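Local coordinates for DUF3829 family protein (Bacteroides vulgatus, PDB 4YJW), which is of unknown function but is probably made as a lipoprotein of the bacterial cell envelope, at residues M19-Y22 with D23-K27; V61-V64 with Q65-V68. One frame throughout, in Å; residues are numbered along the deposited sequence.

Contact 1 of 2, residues M19-Y22 with D23-K27; sequences MKYY and DTSLK
Tyr-22 and Leu-26, one turn apart on a helix, meet through an apolar CH-pi contact: CD1 of Leu-26 sits over one face of the Tyr-22 ring, 3.9 Å from its centroid and displaced toward the rim, nearest CE2. With CG anti to the backbone N (chi1 177°), the tyrosine ring is swung to the carbonyl side, where the next turn brings up the leucine. Cutting the tyrosine back to an alanine would remove the ring, and Leu-26 CD1 would probably lose the face it packs on and be freer to turn.

The polar contacts are i to i+4 bonds. Asp-23 N, Thr-24 N, Ser-25 N and Leu-26 N donate to the carbonyls of Met-19, Lys-20, Tyr-21 and Tyr-22. Two of those oxygens are gripped twice: Thr-24 OG1 bonds Lys-20 O at 2.9 Å, and Ser-25 OG bonds Tyr-21 O at 2.9 Å. Each hydroxyl arrives above the carbonyl plane, on the opposite face from the amide of its own residue. Buried Ser-25 OG also bonds Tyr-89 OH.

Around this part of helix 10-32, Tyr-21 OH bonds Val-70 O of helix 64-71, while Tyr-22 and Leu-26 lie against Val-152 and Phe-145 of helix 121-159.

Contact 2 of 2, residues V61-V64 with Q65-V68; sequences VVSV and QDTV
Ser-63 and Asp-66 make a local capping contact at the protein surface, where the loop that follows helix 35-44 turns into the short helix 64-71. Ser-63 holds the N-cap position. Its OG takes a hydrogen bond from Asp-66 N at 3.0 Å, and the N-H points at it fairly straight, at 164°. The first torsion sets this up: OG lies anti to the backbone N (chi1 161°), which turns it toward the N-H of Asp-66. The Asp-66 carboxylate packs beside the serine, OD2 lying 3.5 Å from Ser-63 CB.

Thr-67 grips the carbonyl of the same serine twice. Thr-67 N reaches Ser-63 O at 3.1 Å, a rather bent bond, and Thr-67 OG1 comes to it at 2.9 Å from the opposite face of the carbonyl plane. That hydroxyl stands beside its own backbone N (chi1 -62°), which brings it back along the helix to the cap residue. One step on, Val-68 N donates to Val-64 O at 3.0 Å, carrying the helical pattern forward.

Before the cap, Val-62 crosses the Thr-67 side chain at about a right angle, its CG2 merely packing 3.6 Å from Thr-67 OG1. The polar link between these two residues is a water that donates to both Val-62 O and Thr-67 OG1; the threonine hydroxyl thus accepts from the water while donating to Ser-63 O, and the water ties it to the loop. Val-62 and Thr-67 also rest on Ile-28 of helix 10-32. A serine side chain that accepts the main-chain N-H three residues on is the classic N-cap of an alpha helix.

From the N terminus, the chain first runs through contact 1, entirely within helix 10-32, where it joins successive turns and closes no loop. The chain then passes helix 35-44 and a long loop before contact 2, which starts helix 64-71. The two therefore follow in series, neither nested nor crossed, with their centres about 12 Å apart. They touch in space nonetheless: Thr-24 CG2 packs 3.6 Å from Asp-66 CG, so one face of the long first helix meets the opening turn of the short one. Through contact 1, helix 10-32 also packs against helices 79-111 and 121-159 of this all-alpha chain.

Contact 1 of 2, residues M19-Y22 with D23-K27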
loop_
_atom_site.group_PDB
_atom_site.type_symbol
_atom_site.label_atom_id
_atom_site.label_comp_id
_atom_site.label_asym_id
_atom_site.label_seq_id
_atom_site.Cartn_x
_atom_site.Cartn_y
_atom_site.Cartn_z
HETATM N N MSE A 19 -9.859 -11.961 14.050
HETATM C CA MSE A 19 -9.445 -10.816 14.885
HETATM C C MSE A 19 -7.935 -10.534 14.742
HETATM O O MSE A 19 -7.528 -9.372 14.677
HETATM C CB MSE A 19 -9.808 -11.045 16.373
HETATM C CG MSE A 19 -11.314 -11.148 16.635
HETATM SE SE MSE A 19 -12.379 -9.752 15.763
HETATM C CE MSE A 19 -11.577 -8.166 16.541
ATOM N N LYS A 20 -7.116 -11.592 14.665
ATOM C CA LYS A 20 -5.655 -11.455 14.504
ATOM C C LYS A 20 -5.364 -10.805 13.157
ATOM O O LYS A 20 -4.567 -9.865 13.086
ATOM C CB LYS A 20 -4.932 -12.798 14.634
ATOM C CG LYS A 20 -5.057 -13.447 16.027
ATOM C CD LYS A 20 -4.348 -14.824 16.057
ATOM C CE LYS A 20 -4.645 -15.550 17.350
ATOM N NZ LYS A 20 -4.155 -16.965 17.317
ATOM N N TYR A 21 -6.045 -11.285 12.100
ATOM C CA TYR A 21 -5.889 -10.764 10.741
ATOM C C TYR A 21 -6.294 -9.289 10.682
ATOM O O TYR A 21 -5.578 -8.473 10.097
ATOM C CB TYR A 21 -6.711 -11.605 9.748
ATOM C CG TYR A 21 -6.386 -11.289 8.299
ATOM C CD1 TYR A 21 -7.011 -10.229 7.641
ATOM C CD2 TYR A 21 -5.517 -12.093 7.567
ATOM C CE1 TYR A 21 -6.725 -9.933 6.310
ATOM C CE2 TYR A 21 -5.237 -11.817 6.225
ATOM C CZ TYR A 21 -5.846 -10.736 5.603
ATOM O OH TYR A 21 -5.597 -10.430 4.284
ATOM N N TYR A 22 -7.416 -8.936 11.335
ATOM C CA TYR A 22 -7.876 -7.542 11.356
ATOM C C TYR A 22 -6.892 -6.650 12.124
ATOM O O TYR A 22 -6.525 -5.580 11.632
ATOM C CB TYR A 22 -9.262 -7.452 11.979
ATOM C CG TYR A 22 -9.785 -6.037 12.099
ATOM C CD1 TYR A 22 -9.989 -5.248 10.969
ATOM C CD2 TYR A 22 -10.159 -5.516 13.333
ATOM C CE1 TYR A 22 -10.510 -3.959 11.070
ATOM C CE2 TYR A 22 -10.713 -4.235 13.441
ATOM C CZ TYR A 22 -10.853 -3.451 12.311
ATOM O OH TYR A 22 -11.378 -2.183 12.415
ATOM N N ASP A 23 -6.481 -7.071 13.325
ATOM C CA ASP A 23 -5.523 -6.289 14.126
ATOM C C ASP A 23 -4.211 -6.041 13.349
ATOM O O ASP A 23 -3.714 -4.915 13.348
ATOM C CB ASP A 23 -5.241 -6.994 15.471
ATOM C CG ASP A 23 -6.427 -7.001 16.427
ATOM O OD1 ASP A 23 -7.297 -6.099 16.313
ATOM O OD2 ASP A 23 -6.485 -7.901 17.293
ATOM N N THR A 24 -3.680 -7.077 12.652
ATOM C CA THR A 24 -2.438 -6.975 11.870
ATOM C C THR A 24 -2.699 -6.032 10.686
ATOM O O THR A 24 -1.880 -5.142 10.429
ATOM C CB THR A 24 -1.971 -8.379 11.439
ATOM O OG1 THR A 24 -1.764 -9.171 12.626
ATOM C CG2 THR A 24 -0.682 -8.335 10.632
ATOM N N SER A 25 -3.869 -6.180 10.018
ATOM C CA SER A 25 -4.249 -5.310 8.893
ATOM C C SER A 25 -4.271 -3.847 9.328
ATOM O O SER A 25 -3.757 -2.996 8.608
ATOM C CB SER A 25 -5.611 -5.703 8.328
ATOM O OG SER A 25 -5.474 -6.917 7.604
ATOM N N LEU A 26 -4.851 -3.554 10.503
ATOM C CA LEU A 26 -4.925 -2.179 11.026
ATOM C C LEU A 26 -3.514 -1.574 11.185
ATOM O O LEU A 26 -3.264 -0.452 10.732
ATOM C CB LEU A 26 -5.654 -2.166 12.389
ATOM C CG LEU A 26 -7.179 -2.167 12.386
ATOM C CD1 LEU A 26 -7.703 -2.313 13.818
ATOM C CD2 LEU A 26 -7.740 -0.879 11.809
ATOM N N LYS A 27 -2.597 -2.335 11.799
ATOM C CA LYS A 27 -1.217 -1.899 12.044
ATOM C C LYS A 27 -0.425 -1.736 10.759
ATOM O O LYS A 27 0.254 -0.724 10.576
ATOM C CB LYS A 27 -0.477 -2.921 12.941
ATOM C CG LYS A 27 -0.857 -2.876 14.404
ATOM C CD LYS A 27 -0.166 -3.991 15.176
ATOM C CE LYS A 27 -0.774 -4.205 16.544
ATOM N NZ LYS A 27 -0.163 -5.367 17.247
#

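Contact 2 of 2, residues V61-V64 with Q65-V68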
loop_
_atom_site.group_PDB
_atom_site.type_symbol
_atom_site.label_atom_id
_atom_site.label_comp_id
_atom_site.label_asym_id
_atom_site.label_seq_id
_atom_site.Cartn_x
_atom_site.Cartn_y
_atom_site.Cartn_z
ATOM N N VAL A 61 9.248 0.214 5.614
ATOM C CA VAL A 61 9.469 -1.239 5.665
ATOM C C VAL A 61 8.762 -1.735 6.918
ATOM O O VAL A 61 9.127 -1.361 8.026
ATOM C CB VAL A 61 10.964 -1.666 5.578
ATOM C CG1 VAL A 61 11.121 -3.188 5.727
ATOM C CG2 VAL A 61 11.604 -1.197 4.266
ATOM N N VAL A 62 7.699 -2.500 6.729
ATOM C CA VAL A 62 6.889 -3.006 7.842
ATOM C C VAL A 62 7.358 -4.405 8.228
ATOM O O VAL A 62 8.269 -4.933 7.595
ATOM C CB VAL A 62 5.383 -2.985 7.482
ATOM C CG1 VAL A 62 4.896 -1.546 7.322
ATOM C CG2 VAL A 62 5.100 -3.811 6.219
ATOM N N SER A 63 6.732 -5.006 9.244
ATOM C CA SER A 63 7.107 -6.363 9.661
ATOM C C SER A 63 6.938 -7.330 8.480
ATOM O O SER A 63 5.902 -7.311 7.818
ATOM C CB SER A 63 6.261 -6.800 10.849
ATOM O OG SER A 63 6.285 -8.216 10.977
ATOM N N VAL A 64 7.976 -8.120 8.182
ATOM C CA VAL A 64 7.930 -9.105 7.078
ATOM C C VAL A 64 6.955 -10.225 7.439
ATOM O O VAL A 64 6.182 -10.649 6.579
ATOM C CB VAL A 64 9.327 -9.689 6.690
ATOM C CG1 VAL A 64 9.227 -10.469 5.378
ATOM C CG2 VAL A 64 10.372 -8.571 6.532
ATOM N N GLN A 65 6.988 -10.725 8.677
ATOM C CA GLN A 65 6.063 -11.794 9.057
ATOM C C GLN A 65 4.601 -11.265 9.035
ATOM O O GLN A 65 3.709 -11.998 8.621
ATOM C CB GLN A 65 6.436 -12.420 10.405
ATOM C CG GLN A 65 5.469 -13.502 10.945
ATOM C CD GLN A 65 5.000 -14.582 9.974
ATOM O OE1 GLN A 65 3.786 -14.847 9.828
ATOM N NE2 GLN A 65 5.932 -15.277 9.345
ATOM N N ASP A 66 4.368 -9.993 9.411
ATOM C CA ASP A 66 3.005 -9.435 9.280
ATOM C C ASP A 66 2.563 -9.394 7.809
ATOM O O ASP A 66 1.396 -9.658 7.509
ATOM C CB ASP A 66 2.919 -8.026 9.880
ATOM C CG ASP A 66 2.868 -7.992 11.403
ATOM O OD1 ASP A 66 2.757 -9.075 12.022
ATOM O OD2 ASP A 66 2.926 -6.887 11.968
ATOM N N THR A 67 3.499 -9.080 6.898
ATOM C CA THR A 67 3.266 -9.038 5.445
ATOM C C THR A 67 2.845 -10.437 4.971
ATOM O O THR A 67 1.851 -10.562 4.258
ATOM C CB THR A 67 4.522 -8.525 4.706
ATOM O OG1 THR A 67 4.793 -7.194 5.143
ATOM C CG2 THR A 67 4.334 -8.487 3.203
ATOM N N VAL A 68 3.593 -11.467 5.375
ATOM C CA VAL A 68 3.283 -12.861 5.018
ATOM C C VAL A 68 1.875 -13.230 5.527
ATOM O O VAL A 68 1.084 -13.843 4.791
ATOM C CB VAL A 68 4.348 -13.848 5.560
ATOM C CG1 VAL A 68 3.916 -15.301 5.350
ATOM C CG2 VAL A 68 5.708 -13.584 4.926
HETATM O O HOH W 1 7.695 -6.240 4.827
#